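Local atomic coordinates of carbohydrate kinase, FGGY (Novosphingobium aromaticivorans, PDB entry 3H6E), a protein that probably acts as a kinase, transferring a phosphate group to a carbohydrate substrate. Residues L94-I100 with S131-L136; Y108-D113 with S186-L192; R88-P92 with H140-M144. All blocks are in the same frame, centred on the assembly; numbering follows the deposited sequence.

Interaction 1 of 3, residues L94-I100 with S131-L136; sequences LDYEQSI and SQLWWL
L94 reaches from its loop to Q132, W135 and L136 of helix 129-139. Its CB lies beside the end of the Q132 side chain, which runs past it in the opposite direction. CG, anti to the carbonyl carbon (chi1 -72°), carries the two methyls to different partners. The CD1 branch meets the tip of L136, 3.8 Å from L136 CD2. The CD2 branch turns to W135 and stops 4.1 Å from W135 CE3. The same indole takes I100 over one face, with I100 CG2 4.0 Å above the ring plane and offset toward the rim, while Q98 CG comes to the ring edge, 4.2 Å from W135 CZ3. On the other branch of I100, CD1 packs 3.7 Å from S131 CB. Trimming W135 to an alanine would probably open a gap between L94 and I100 and leave both without their shared aromatic surface. D95 starts a type I turn, and its OD1 accepts from E97 N in an Asx turn; the same oxygen also pairs with K15. The loop, which runs from strand 88-89 to helix 102-109, thus lies along helix 129-139, with W135 also touching V104 of helix 102-109 and Q132 resting on I81 of strand 81-85.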
ATOM      1  N   LEU A  94       9.373  14.974   7.370  1.00 35.31           N
ATOM      2  CA  LEU A  94       9.865  15.112   6.010  1.00 35.86           C
ATOM      3  C   LEU A  94       8.898  14.471   5.024  1.00 33.67           C
ATOM      4  O   LEU A  94       8.277  13.454   5.327  1.00 32.43           O
ATOM      5  CB  LEU A  94      11.240  14.453   5.873  1.00 32.86           C
ATOM      6  CG  LEU A  94      12.454  15.130   6.511  1.00 36.25           C
ATOM      7  CD1 LEU A  94      12.165  15.563   7.939  1.00 37.64           C
ATOM      8  CD2 LEU A  94      13.665  14.202   6.464  1.00 32.46           C
ATOM      9  N   ASP A  95       8.765  15.084   3.853  1.00 33.50           N
ATOM     10  CA  ASP A  95       8.065  14.471   2.734  1.00 34.38           C
ATOM     11  C   ASP A  95       8.965  13.351   2.232  1.00 32.10           C
ATOM     12  O   ASP A  95      10.140  13.586   1.964  1.00 32.58           O
ATOM     13  CB  ASP A  95       7.846  15.512   1.632  1.00 36.44           C
ATOM     14  CG  ASP A  95       6.953  15.010   0.510  1.00 38.00           C
ATOM     15  OD1 ASP A  95       7.248  13.942  -0.066  1.00 36.45           O
ATOM     16  OD2 ASP A  95       5.958  15.698   0.196  1.00 40.40           O
ATOM     17  N   TYR A  96       8.444  12.134   2.120  1.00 32.12           N
ATOM     18  CA  TYR A  96       9.306  11.023   1.724  1.00 31.86           C
ATOM     19  C   TYR A  96       9.832  11.181   0.300  1.00 30.51           C
ATOM     20  O   TYR A  96      10.785  10.514  -0.096  1.00 27.32           O
ATOM     21  CB  TYR A  96       8.660   9.647   1.964  1.00 29.22           C
ATOM     22  CG  TYR A  96       7.480   9.274   1.082  1.00 29.66           C
ATOM     23  CD1 TYR A  96       7.616   9.169  -0.298  1.00 31.54           C
ATOM     24  CD2 TYR A  96       6.244   8.969   1.642  1.00 29.65           C
ATOM     25  CE1 TYR A  96       6.540   8.808  -1.098  1.00 32.26           C
ATOM     26  CE2 TYR A  96       5.167   8.605   0.853  1.00 32.71           C
ATOM     27  CZ  TYR A  96       5.320   8.525  -0.516  1.00 33.34           C
ATOM     28  OH  TYR A  96       4.245   8.162  -1.301  1.00 33.50           O
ATOM     29  N   GLU A  97       9.220  12.086  -0.457  1.00 32.16           N
ATOM     30  CA  GLU A  97       9.693  12.381  -1.803  1.00 33.85           C
ATOM     31  C   GLU A  97      10.820  13.410  -1.790  1.00 34.10           C
ATOM     32  O   GLU A  97      11.446  13.664  -2.821  1.00 33.59           O
ATOM     33  CB  GLU A  97       8.549  12.851  -2.707  1.00 34.43           C
ATOM     34  CG  GLU A  97       7.474  11.802  -2.932  1.00 37.06           C
ATOM     35  CD  GLU A  97       6.786  11.949  -4.276  1.00 42.23           C
ATOM     36  OE1 GLU A  97       5.543  12.078  -4.300  1.00 43.02           O
ATOM     37  OE2 GLU A  97       7.490  11.931  -5.310  1.00 41.98           O
ATOM     38  N   GLN A  98      11.078  14.000  -0.625  1.00 33.80           N
ATOM     39  CA  GLN A  98      12.194  14.931  -0.486  1.00 34.72           C
ATOM     40  C   GLN A  98      13.519  14.226  -0.726  1.00 33.02           C
ATOM     41  O   GLN A  98      13.791  13.174  -0.146  1.00 31.05           O
ATOM     42  CB  GLN A  98      12.207  15.601   0.890  1.00 35.84           C
ATOM     43  CG  GLN A  98      13.542  16.274   1.234  1.00 36.48           C
ATOM     44  CD  GLN A  98      13.917  17.388   0.265  1.00 38.52           C
ATOM     45  OE1 GLN A  98      13.056  18.112  -0.234  1.00 41.16           O
ATOM     46  NE2 GLN A  98      15.211  17.531   0.001  1.00 36.57           N
ATOM     47  N   SER A  99      14.337  14.819  -1.584  1.00 33.38           N
ATOM     48  CA  SER A  99      15.652  14.285  -1.898  1.00 32.73           C
ATOM     49  C   SER A  99      16.539  14.229  -0.657  1.00 32.97           C
ATOM     50  O   SER A  99      16.387  15.025   0.269  1.00 32.61           O
ATOM     51  CB  SER A  99      16.318  15.145  -2.970  1.00 32.08           C
ATOM     52  OG  SER A  99      17.586  14.630  -3.315  1.00 36.56           O
ATOM     53  N   ILE A 100      17.462  13.277  -0.643  1.00 31.90           N
ATOM     54  CA  ILE A 100      18.454  13.198   0.419  1.00 32.81           C
ATOM     55  C   ILE A 100      19.838  13.317  -0.208  1.00 31.84           C
ATOM     56  O   ILE A 100      20.113  12.687  -1.228  1.00 32.71           O
ATOM     57  CB  ILE A 100      18.331  11.884   1.229  1.00 31.17           C
ATOM     58  CG1 ILE A 100      16.909  11.737   1.792  1.00 31.87           C
ATOM     59  CG2 ILE A 100      19.360  11.845   2.347  1.00 29.21           C
ATOM     60  CD1 ILE A 100      16.775  10.728   2.925  1.00 25.55           C
ATOM     61  N   SER A 131      16.521   6.155   6.273  1.00 24.68           N
ATOM     62  CA  SER A 131      17.238   7.201   5.549  1.00 24.17           C
ATOM     63  C   SER A 131      16.931   8.586   6.106  1.00 24.09           C
ATOM     64  O   SER A 131      17.825   9.417   6.254  1.00 24.68           O
ATOM     65  CB  SER A 131      16.896   7.156   4.059  1.00 24.30           C
ATOM     66  OG  SER A 131      17.233   5.902   3.498  1.00 23.77           O
ATOM     67  N   GLN A 132      15.660   8.835   6.404  1.00 24.58           N
ATOM     68  CA  GLN A 132      15.248  10.105   6.989  1.00 25.51           C
ATOM     69  C   GLN A 132      15.904  10.297   8.350  1.00 25.90           C
ATOM     70  O   GLN A 132      16.519  11.328   8.609  1.00 26.10           O
ATOM     71  CB  GLN A 132      13.729  10.156   7.146  1.00 26.02           C
ATOM     72  CG  GLN A 132      12.951   9.976   5.866  1.00 25.71           C
ATOM     73  CD  GLN A 132      11.479  10.244   6.058  1.00 25.73           C
ATOM     74  OE1 GLN A 132      10.632   9.591   5.450  1.00 26.22           O
ATOM     75  NE2 GLN A 132      11.163  11.205   6.916  1.00 27.50           N
ATOM     76  N   LEU A 133      15.756   9.295   9.212  1.00 24.87           N
ATOM     77  CA  LEU A 133      16.376   9.293  10.532  1.00 26.39           C
ATOM     78  C   LEU A 133      17.874   9.548  10.433  1.00 28.20           C
ATOM     79  O   LEU A 133      18.410  10.407  11.131  1.00 28.47           O
ATOM     80  CB  LEU A 133      16.116   7.962  11.245  1.00 25.43           C
ATOM     81  CG  LEU A 133      14.935   7.911  12.218  1.00 25.95           C
ATOM     82  CD1 LEU A 133      13.899   8.968  11.890  1.00 24.13           C
ATOM     83  CD2 LEU A 133      14.308   6.517  12.266  1.00 25.10           C
ATOM     84  N   TRP A 134      18.544   8.801   9.558  1.00 26.78           N
ATOM     85  CA  TRP A 134      19.981   8.956   9.357  1.00 27.98           C
ATOM     86  C   TRP A 134      20.334  10.416   9.111  1.00 28.17           C
ATOM     87  O   TRP A 134      21.187  10.987   9.789  1.00 27.97           O
ATOM     88  CB  TRP A 134      20.440   8.111   8.169  1.00 28.02           C
ATOM     89  CG  TRP A 134      21.920   8.127   7.949  1.00 30.01           C
ATOM     90  CD1 TRP A 134      22.616   8.932   7.090  1.00 29.85           C
ATOM     91  CD2 TRP A 134      22.891   7.295   8.595  1.00 30.09           C
ATOM     92  NE1 TRP A 134      23.955   8.653   7.164  1.00 30.59           N
ATOM     93  CE2 TRP A 134      24.153   7.653   8.082  1.00 32.13           C
ATOM     94  CE3 TRP A 134      22.817   6.284   9.558  1.00 29.17           C
ATOM     95  CZ2 TRP A 134      25.333   7.033   8.499  1.00 31.23           C
ATOM     96  CZ3 TRP A 134      23.988   5.669   9.968  1.00 29.44           C
ATOM     97  CH2 TRP A 134      25.229   6.045   9.439  1.00 30.98           C
ATOM     98  N   TRP A 135      19.664  11.010   8.131  1.00 27.77           N
ATOM     99  CA  TRP A 135      19.880  12.404   7.777  1.00 28.49           C
ATOM    100  C   TRP A 135      19.546  13.314   8.949  1.00 29.86           C
ATOM    101  O   TRP A 135      20.373  14.113   9.379  1.00 30.75           O
ATOM    102  CB  TRP A 135      19.032  12.771   6.559  1.00 29.80           C
ATOM    103  CG  TRP A 135      19.401  14.067   5.928  1.00 32.11           C
ATOM    104  CD1 TRP A 135      20.608  14.704   5.999  1.00 31.95           C
ATOM    105  CD2 TRP A 135      18.569  14.878   5.091  1.00 34.43           C
ATOM    106  NE1 TRP A 135      20.572  15.869   5.274  1.00 32.55           N
ATOM    107  CE2 TRP A 135      19.333  15.997   4.703  1.00 33.38           C
ATOM    108  CE3 TRP A 135      17.250  14.769   4.638  1.00 33.09           C
ATOM    109  CZ2 TRP A 135      18.820  17.003   3.885  1.00 32.36           C
ATOM    110  CZ3 TRP A 135      16.745  15.767   3.826  1.00 34.57           C
ATOM    111  CH2 TRP A 135      17.528  16.870   3.459  1.00 34.31           C
ATOM    112  N   LEU A 136      18.332  13.177   9.471  1.00 31.01           N
ATOM    113  CA  LEU A 136      17.888  13.980  10.607  1.00 31.75           C
ATOM    114  C   LEU A 136      18.893  13.992  11.762  1.00 31.07           C
ATOM    115  O   LEU A 136      19.024  14.991  12.464  1.00 33.37           O
ATOM    116  CB  LEU A 136      16.518  13.504  11.097  1.00 30.62           C
ATOM    117  CG  LEU A 136      15.336  13.934  10.228  1.00 30.74           C
ATOM    118  CD1 LEU A 136      14.058  13.248  10.674  1.00 28.58           C
ATOM    119  CD2 LEU A 136      15.178  15.448  10.260  1.00 32.74           C
TER

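Interaction 2 of 3, residues Y108-D113 with S186-L192; sequences YRSQRD and SPMAKRL
D113 and the selenomethionine M188 make the central pair. The carboxylate of D113 points at the first turn of helix 187-191, and D113 OD2 accepts from the backbone N of M188 at 2.7 Å with an N-H...O angle of 157°. The donor comes in on the syn side, 18° out of the carboxylate plane. With CG anti to the carbonyl carbon (chi1 -76°), D113 also sets OD2 close against the P187 ring, 3.1 Å from P187 CD. A negative group at this helix start would be expected to suit the positive end of the helix dipole. S186 holds the N-cap position of the same helix: S186 OG accepts a weak bond from A189 N and is also bonded to the backbone oxygen of D176. Aspartate and serine therefore take up two different amides of the first turn, one from another part of the chain and one from within.

M188 runs out from the helix with CG anti to its backbone N, then bends at the selenium toward Y108. This is a Met-aromatic contact, oblique to the ring, with M188 SE 3.8 Å from Y108 CE1. The methyl goes on to the phenol end, M188 CE lying 3.5 Å from Y108 OH, an oxygen that hydrogen-bonds to D176. R112 CG packs over one face of the tyrosine ring, while R112 NH2 forms a salt bridge to D176.

Q111 is the third large contributor. Its side chain crosses that of M188 at about a right angle and slides past R191 in the opposite direction, its amide plane standing nearly perpendicular to the guanidinium plane. L192 approaches the Q111 amide from the opposite direction.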
ATOM      1  N   TYR A 108      24.674   6.031   4.701  1.00 30.85           N
ATOM      2  CA  TYR A 108      23.593   5.236   5.261  1.00 30.67           C
ATOM      3  C   TYR A 108      23.493   3.885   4.562  1.00 29.03           C
ATOM      4  O   TYR A 108      23.424   2.844   5.213  1.00 27.82           O
ATOM      5  CB  TYR A 108      22.261   5.978   5.164  1.00 28.21           C
ATOM      6  CG  TYR A 108      21.097   5.148   5.647  1.00 27.80           C
ATOM      7  CD1 TYR A 108      20.982   4.799   6.988  1.00 29.15           C
ATOM      8  CD2 TYR A 108      20.115   4.707   4.766  1.00 25.72           C
ATOM      9  CE1 TYR A 108      19.923   4.035   7.441  1.00 28.27           C
ATOM     10  CE2 TYR A 108      19.050   3.944   5.209  1.00 24.68           C
ATOM     11  CZ  TYR A 108      18.960   3.610   6.548  1.00 26.60           C
ATOM     12  OH  TYR A 108      17.907   2.848   6.998  1.00 26.90           O
ATOM     13  N   ARG A 109      23.496   3.912   3.235  1.00 28.31           N
ATOM     14  CA  ARG A 109      23.343   2.698   2.438  1.00 30.27           C
ATOM     15  C   ARG A 109      24.323   1.591   2.823  1.00 30.73           C
ATOM     16  O   ARG A 109      23.992   0.408   2.732  1.00 30.11           O
ATOM     17  CB  ARG A 109      23.495   3.013   0.947  1.00 27.77           C
ATOM     18  CG  ARG A 109      22.262   3.600   0.314  1.00 28.35           C
ATOM     19  CD  ARG A 109      21.165   2.570   0.198  1.00 27.26           C
ATOM     20  NE  ARG A 109      19.900   3.176  -0.204  1.00 28.52           N
ATOM     21  CZ  ARG A 109      19.604   3.529  -1.449  1.00 26.94           C
ATOM     22  NH1 ARG A 109      20.491   3.342  -2.416  1.00 23.74           N
ATOM     23  NH2 ARG A 109      18.424   4.072  -1.724  1.00 24.75           N
ATOM     24  N   SER A 110      25.525   1.971   3.245  1.00 30.32           N
ATOM     25  CA  SER A 110      26.590   0.995   3.481  1.00 32.82           C
ATOM     26  C   SER A 110      26.562   0.421   4.893  1.00 30.77           C
ATOM     27  O   SER A 110      27.417  -0.383   5.261  1.00 31.94           O
ATOM     28  CB  SER A 110      27.972   1.595   3.172  1.00 33.67           C
ATOM     29  OG  SER A 110      28.212   2.768   3.934  1.00 35.06           O
ATOM     30  N   GLN A 111      25.568   0.823   5.674  1.00 30.35           N
ATOM     31  CA  GLN A 111      25.478   0.403   7.067  1.00 30.02           C
ATOM     32  C   GLN A 111      24.128  -0.267   7.383  1.00 28.54           C
ATOM     33  O   GLN A 111      23.855  -0.647   8.523  1.00 27.94           O
ATOM     34  CB  GLN A 111      25.789   1.598   7.984  1.00 29.30           C
ATOM     35  CG  GLN A 111      25.147   1.580   9.346  1.00 28.68           C
ATOM     36  CD  GLN A 111      23.740   2.130   9.315  1.00 31.21           C
ATOM     37  OE1 GLN A 111      23.165   2.338   8.245  1.00 30.43           O
ATOM     38  NE2 GLN A 111      23.177   2.374  10.488  1.00 32.12           N
ATOM     39  N   ARG A 112      23.303  -0.441   6.353  1.00 27.68           N
ATOM     40  CA  ARG A 112      22.007  -1.108   6.489  1.00 25.91           C
ATOM     41  C   ARG A 112      22.132  -2.612   6.766  1.00 26.14           C
ATOM     42  O   ARG A 112      23.155  -3.234   6.460  1.00 25.01           O
ATOM     43  CB  ARG A 112      21.166  -0.884   5.230  1.00 26.81           C
ATOM     44  CG  ARG A 112      20.656   0.543   5.058  1.00 26.45           C
ATOM     45  CD  ARG A 112      20.095   0.770   3.655  1.00 25.23           C
ATOM     46  NE  ARG A 112      18.726   0.278   3.492  1.00 25.37           N
ATOM     47  CZ  ARG A 112      18.391  -0.864   2.893  1.00 25.91           C
ATOM     48  NH1 ARG A 112      19.322  -1.663   2.392  1.00 25.85           N
ATOM     49  NH2 ARG A 112      17.113  -1.210   2.792  1.00 23.56           N
ATOM     50  N   ASP A 113      21.085  -3.190   7.351  1.00 24.17           N
ATOM     51  CA  ASP A 113      21.029  -4.630   7.590  1.00 23.87           C
ATOM     52  C   ASP A 113      20.782  -5.363   6.276  1.00 24.01           C
ATOM     53  O   ASP A 113      20.387  -4.748   5.294  1.00 24.35           O
ATOM     54  CB  ASP A 113      19.916  -4.965   8.584  1.00 24.41           C
ATOM     55  CG  ASP A 113      20.290  -4.639  10.007  1.00 24.84           C
ATOM     56  OD1 ASP A 113      21.496  -4.575  10.304  1.00 28.31           O
ATOM     57  OD2 ASP A 113      19.377  -4.455  10.834  1.00 26.45           O
ATOM     58  N   SER A 186      14.869  -4.055  13.837  1.00 20.37           N
ATOM     59  CA  SER A 186      16.039  -4.617  13.178  1.00 22.51           C
ATOM     60  C   SER A 186      17.308  -4.419  14.008  1.00 25.60           C
ATOM     61  O   SER A 186      17.383  -3.512  14.844  1.00 25.11           O
ATOM     62  CB  SER A 186      16.221  -3.996  11.794  1.00 23.59           C
ATOM     63  OG  SER A 186      16.383  -2.595  11.886  1.00 23.87           O
ATOM     64  N   PRO A 187      18.311  -5.280  13.785  1.00 25.62           N
ATOM     65  CA  PRO A 187      19.613  -5.115  14.433  1.00 24.80           C
ATOM     66  C   PRO A 187      20.093  -3.675  14.308  1.00 26.11           C
ATOM     67  O   PRO A 187      20.573  -3.100  15.285  1.00 28.50           O
ATOM     68  CB  PRO A 187      20.518  -6.036  13.618  1.00 24.54           C
ATOM     69  CG  PRO A 187      19.615  -7.111  13.139  1.00 25.60           C
ATOM     70  CD  PRO A 187      18.261  -6.485  12.938  1.00 25.59           C
HETATM   71  N   MSE A 188      19.952  -3.103  13.118  1.00 25.16           N
HETATM   72  CA  MSE A 188      20.426  -1.749  12.854  1.00 27.37           C
HETATM   73  C   MSE A 188      19.745  -0.701  13.727  1.00 27.38           C
HETATM   74  O   MSE A 188      20.411   0.109  14.367  1.00 27.24           O
HETATM   75  CB  MSE A 188      20.231  -1.379  11.383  1.00 26.22           C
HETATM   76  CG  MSE A 188      20.685   0.038  11.068  1.00 28.49           C
HETATM   77 SE   MSE A 188      20.040   0.739   9.366  1.00 38.58          SE
HETATM   78  CE  MSE A 188      18.121   0.727   9.729  1.00 26.82           C
ATOM     79  N   ALA A 189      18.417  -0.712  13.736  1.00 26.89           N
ATOM     80  CA  ALA A 189      17.651   0.278  14.487  1.00 26.67           C
ATOM     81  C   ALA A 189      17.957   0.209  15.981  1.00 25.79           C
ATOM     82  O   ALA A 189      17.921   1.221  16.679  1.00 25.48           O
ATOM     83  CB  ALA A 189      16.164   0.101  14.235  1.00 23.73           C
ATOM     84  N   LYS A 190      18.249  -0.993  16.466  1.00 25.69           N
ATOM     85  CA  LYS A 190      18.626  -1.180  17.862  1.00 26.83           C
ATOM     86  C   LYS A 190      20.031  -0.630  18.093  1.00 27.53           C
ATOM     87  O   LYS A 190      20.258   0.174  18.997  1.00 25.41           O
ATOM     88  CB  LYS A 190      18.563  -2.661  18.242  1.00 22.65           C
ATOM     89  CG  LYS A 190      17.148  -3.184  18.407  1.00 24.71           C
ATOM     90  CD  LYS A 190      17.108  -4.691  18.607  1.00 22.46           C
ATOM     91  CE  LYS A 190      15.697  -5.134  18.990  1.00 23.43           C
ATOM     92  NZ  LYS A 190      15.540  -6.616  19.038  1.00 24.53           N
ATOM     93  N   ARG A 191      20.955  -1.063  17.242  1.00 25.43           N
ATOM     94  CA  ARG A 191      22.356  -0.664  17.295  1.00 27.87           C
ATOM     95  C   ARG A 191      22.536   0.856  17.399  1.00 28.92           C
ATOM     96  O   ARG A 191      23.303   1.348  18.233  1.00 25.04           O
ATOM     97  CB  ARG A 191      23.052  -1.168  16.032  1.00 29.38           C
ATOM     98  CG  ARG A 191      24.411  -1.776  16.252  1.00 29.89           C
ATOM     99  CD  ARG A 191      25.064  -2.080  14.915  1.00 32.31           C
ATOM    100  NE  ARG A 191      25.222  -0.873  14.107  1.00 33.62           N
ATOM    101  CZ  ARG A 191      24.655  -0.682  12.922  1.00 32.31           C
ATOM    102  NH1 ARG A 191      23.891  -1.625  12.387  1.00 33.27           N
ATOM    103  NH2 ARG A 191      24.857   0.449  12.266  1.00 33.36           N
ATOM    104  N   LEU A 192      21.829   1.588  16.539  1.00 27.43           N
ATOM    105  CA  LEU A 192      21.956   3.041  16.457  1.00 25.30           C
ATOM    106  C   LEU A 192      21.233   3.761  17.591  1.00 26.57           C
ATOM    107  O   LEU A 192      21.346   4.978  17.733  1.00 28.24           O
ATOM    108  CB  LEU A 192      21.418   3.540  15.116  1.00 25.74           C
ATOM    109  CG  LEU A 192      22.167   3.118  13.852  1.00 28.39           C
ATOM    110  CD1 LEU A 192      21.366   3.507  12.619  1.00 26.08           C
ATOM    111  CD2 LEU A 192      23.563   3.729  13.808  1.00 26.73           C
TER

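Interaction 3 of 3, residues R88-P92 with H140-M144; sequences RLAFP and HPDVM
The F91 ring meets three side chains of the 140-144 segment, and one of them, selenomethionine M144, stands at its edge. The fold elements joined here are the chain at edge strand 88-89, part of a three-stranded antiparallel sheet, and the first turn of helix 141-145, with H140 at its N-cap position. M144 SE is 4.1 Å from F91 CZ and 81° off the ring normal, a Met-aromatic contact in which the two side chains cross at about a right angle. The imidazole of H140 comes in obliquely, its plane turned 33° from that of the phenyl, and H140 ND1 lies 4.0 Å from F91 CE1. V143 CG1 reaches the same CE1 carbon, also obliquely. F91 is put there by its first torsion: CG lies between the backbone N and the carbonyl carbon (chi1 51°), which swings the ring toward the helix. The ring also touches L136 of helix 129-139, and M144 packs on that leucine too. Both A90 and V143 lean on T85 of strand 81-85. Between them, A90 CB sits 3.9 Å from V143 CG1, the branch that is anti to the valine's backbone N.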
ATOM      1  N   ARG A  88       5.857  17.680  22.497  1.00 38.95           N
ATOM      2  CA  ARG A  88       5.215  18.373  21.379  1.00 38.44           C
ATOM      3  C   ARG A  88       5.913  18.054  20.060  1.00 35.89           C
ATOM      4  O   ARG A  88       7.065  17.616  20.046  1.00 34.70           O
ATOM      5  CB  ARG A  88       5.202  19.886  21.600  1.00 40.37           C
ATOM      6  CG  ARG A  88       6.527  20.565  21.280  1.00 45.45           C
ATOM      7  CD  ARG A  88       6.294  21.956  20.701  1.00 49.21           C
ATOM      8  NE  ARG A  88       7.464  22.818  20.836  1.00 52.61           N
ATOM      9  CZ  ARG A  88       7.744  23.510  21.934  1.00 54.92           C
ATOM     10  NH1 ARG A  88       6.940  23.431  22.987  1.00 51.98           N
ATOM     11  NH2 ARG A  88       8.826  24.278  21.981  1.00 56.83           N
ATOM     12  N   LEU A  89       5.216  18.275  18.952  1.00 35.15           N
ATOM     13  CA  LEU A  89       5.805  18.032  17.642  1.00 35.51           C
ATOM     14  C   LEU A  89       7.075  18.862  17.445  1.00 35.87           C
ATOM     15  O   LEU A  89       7.032  20.092  17.427  1.00 35.93           O
ATOM     16  CB  LEU A  89       4.809  18.323  16.523  1.00 34.40           C
ATOM     17  CG  LEU A  89       5.391  18.041  15.136  1.00 36.96           C
ATOM     18  CD1 LEU A  89       5.630  16.541  14.961  1.00 34.67           C
ATOM     19  CD2 LEU A  89       4.497  18.592  14.030  1.00 36.18           C
ATOM     20  N   ALA A  90       8.203  18.177  17.297  1.00 33.77           N
ATOM     21  CA  ALA A  90       9.486  18.844  17.141  1.00 33.55           C
ATOM     22  C   ALA A  90       9.540  19.668  15.855  1.00 35.20           C
ATOM     23  O   ALA A  90      10.176  20.722  15.810  1.00 36.95           O
ATOM     24  CB  ALA A  90      10.611  17.828  17.172  1.00 32.56           C
ATOM     25  N   PHE A  91       8.864  19.183  14.818  1.00 34.94           N
ATOM     26  CA  PHE A  91       8.837  19.844  13.517  1.00 35.46           C
ATOM     27  C   PHE A  91       7.984  19.029  12.548  1.00 36.74           C
ATOM     28  O   PHE A  91       7.723  17.850  12.789  1.00 36.43           O
ATOM     29  CB  PHE A  91      10.255  19.997  12.960  1.00 34.87           C
ATOM     30  CG  PHE A  91      11.048  18.717  12.955  1.00 36.08           C
ATOM     31  CD1 PHE A  91      12.170  18.577  13.758  1.00 35.91           C
ATOM     32  CD2 PHE A  91      10.667  17.651  12.153  1.00 35.84           C
ATOM     33  CE1 PHE A  91      12.898  17.400  13.756  1.00 35.03           C
ATOM     34  CE2 PHE A  91      11.388  16.473  12.148  1.00 33.70           C
ATOM     35  CZ  PHE A  91      12.503  16.347  12.951  1.00 34.56           C
ATOM     36  N   PRO A  92       7.541  19.651  11.447  1.00 38.15           N
ATOM     37  CA  PRO A  92       6.815  18.860  10.447  1.00 39.84           C
ATOM     38  C   PRO A  92       7.701  17.742   9.896  1.00 38.14           C
ATOM     39  O   PRO A  92       8.871  17.987   9.592  1.00 37.09           O
ATOM     40  CB  PRO A  92       6.505  19.884   9.349  1.00 39.31           C
ATOM     41  CG  PRO A  92       6.553  21.209  10.040  1.00 39.28           C
ATOM     42  CD  PRO A  92       7.625  21.074  11.076  1.00 36.30           C
ATOM     43  N   HIS A 140      19.677  17.732  12.981  1.00 34.97           N
ATOM     44  CA  HIS A 140      19.145  18.059  14.296  1.00 36.51           C
ATOM     45  C   HIS A 140      19.589  17.026  15.320  1.00 36.61           C
ATOM     46  O   HIS A 140      18.756  16.375  15.954  1.00 35.42           O
ATOM     47  CB  HIS A 140      17.617  18.134  14.244  1.00 38.15           C
ATOM     48  CG  HIS A 140      17.096  19.113  13.239  1.00 39.52           C
ATOM     49  ND1 HIS A 140      16.345  18.733  12.147  1.00 40.87           N
ATOM     50  CD2 HIS A 140      17.227  20.458  13.155  1.00 40.36           C
ATOM     51  CE1 HIS A 140      16.027  19.802  11.440  1.00 41.03           C
ATOM     52  NE2 HIS A 140      16.552  20.863  12.029  1.00 40.56           N
ATOM     53  N   PRO A 141      20.914  16.883  15.485  1.00 37.27           N
ATOM     54  CA  PRO A 141      21.533  15.848  16.323  1.00 38.68           C
ATOM     55  C   PRO A 141      20.925  15.766  17.718  1.00 39.03           C
ATOM     56  O   PRO A 141      20.558  14.677  18.162  1.00 40.02           O
ATOM     57  CB  PRO A 141      22.994  16.301  16.413  1.00 39.80           C
ATOM     58  CG  PRO A 141      23.210  17.094  15.170  1.00 37.46           C
ATOM     59  CD  PRO A 141      21.916  17.793  14.902  1.00 35.20           C
ATOM     60  N   ASP A 142      20.816  16.906  18.393  1.00 40.17           N
ATOM     61  CA  ASP A 142      20.322  16.942  19.766  1.00 40.80           C
ATOM     62  C   ASP A 142      18.829  16.653  19.836  1.00 38.96           C
ATOM     63  O   ASP A 142      18.378  15.833  20.639  1.00 38.02           O
ATOM     64  CB  ASP A 142      20.630  18.298  20.409  1.00 44.40           C
ATOM     65  CG  ASP A 142      22.112  18.635  20.378  1.00 44.71           C
ATOM     66  OD1 ASP A 142      22.461  19.814  20.604  1.00 48.94           O
ATOM     67  OD2 ASP A 142      22.929  17.724  20.122  1.00 43.68           O
ATOM     68  N   VAL A 143      18.066  17.331  18.988  1.00 38.24           N
ATOM     69  CA  VAL A 143      16.617  17.164  18.961  1.00 38.73           C
ATOM     70  C   VAL A 143      16.202  15.716  18.677  1.00 38.31           C
ATOM     71  O   VAL A 143      15.135  15.279  19.108  1.00 38.62           O
ATOM     72  CB  VAL A 143      15.958  18.121  17.942  1.00 39.36           C
ATOM     73  CG1 VAL A 143      14.474  17.799  17.776  1.00 37.42           C
ATOM     74  CG2 VAL A 143      16.154  19.569  18.378  1.00 36.43           C
HETATM   75  N   MSE A 144      17.044  14.974  17.961  1.00 37.12           N
HETATM   76  CA  MSE A 144      16.746  13.575  17.659  1.00 37.21           C
HETATM   77  C   MSE A 144      17.015  12.654  18.850  1.00 39.41           C
HETATM   78  O   MSE A 144      16.331  11.644  19.029  1.00 38.64           O
HETATM   79  CB  MSE A 144      17.531  13.087  16.438  1.00 34.55           C
HETATM   80  CG  MSE A 144      17.125  13.737  15.130  1.00 35.52           C
HETATM   81 SE   MSE A 144      15.194  13.972  14.962  1.00 54.03          SE
HETATM   82  CE  MSE A 144      14.619  12.104  14.985  1.00 36.12           C
TER

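How the interactions relate
Helix 129-139 ties the three contacts together. It supplies one side of interaction 1, and W134 and S131 reach from it to interaction 2: W134 CE3 lies 3.5 Å from Y108 CD1, and S131 OG 3.2 Å from Y108 CE2. Towards interaction 3 the link is L136, whose CD2 is 3.9 Å from F91 CZ, and helix 141-145 follows directly in the chain. Interaction 1 therefore sits between the others, its centre about 16 Å from that of interaction 2 and about 14 Å from that of interaction 3. Interactions 2 and 3 do not touch, their nearest atoms being about 8 Å apart. All three lie on the same side of the chain's centre.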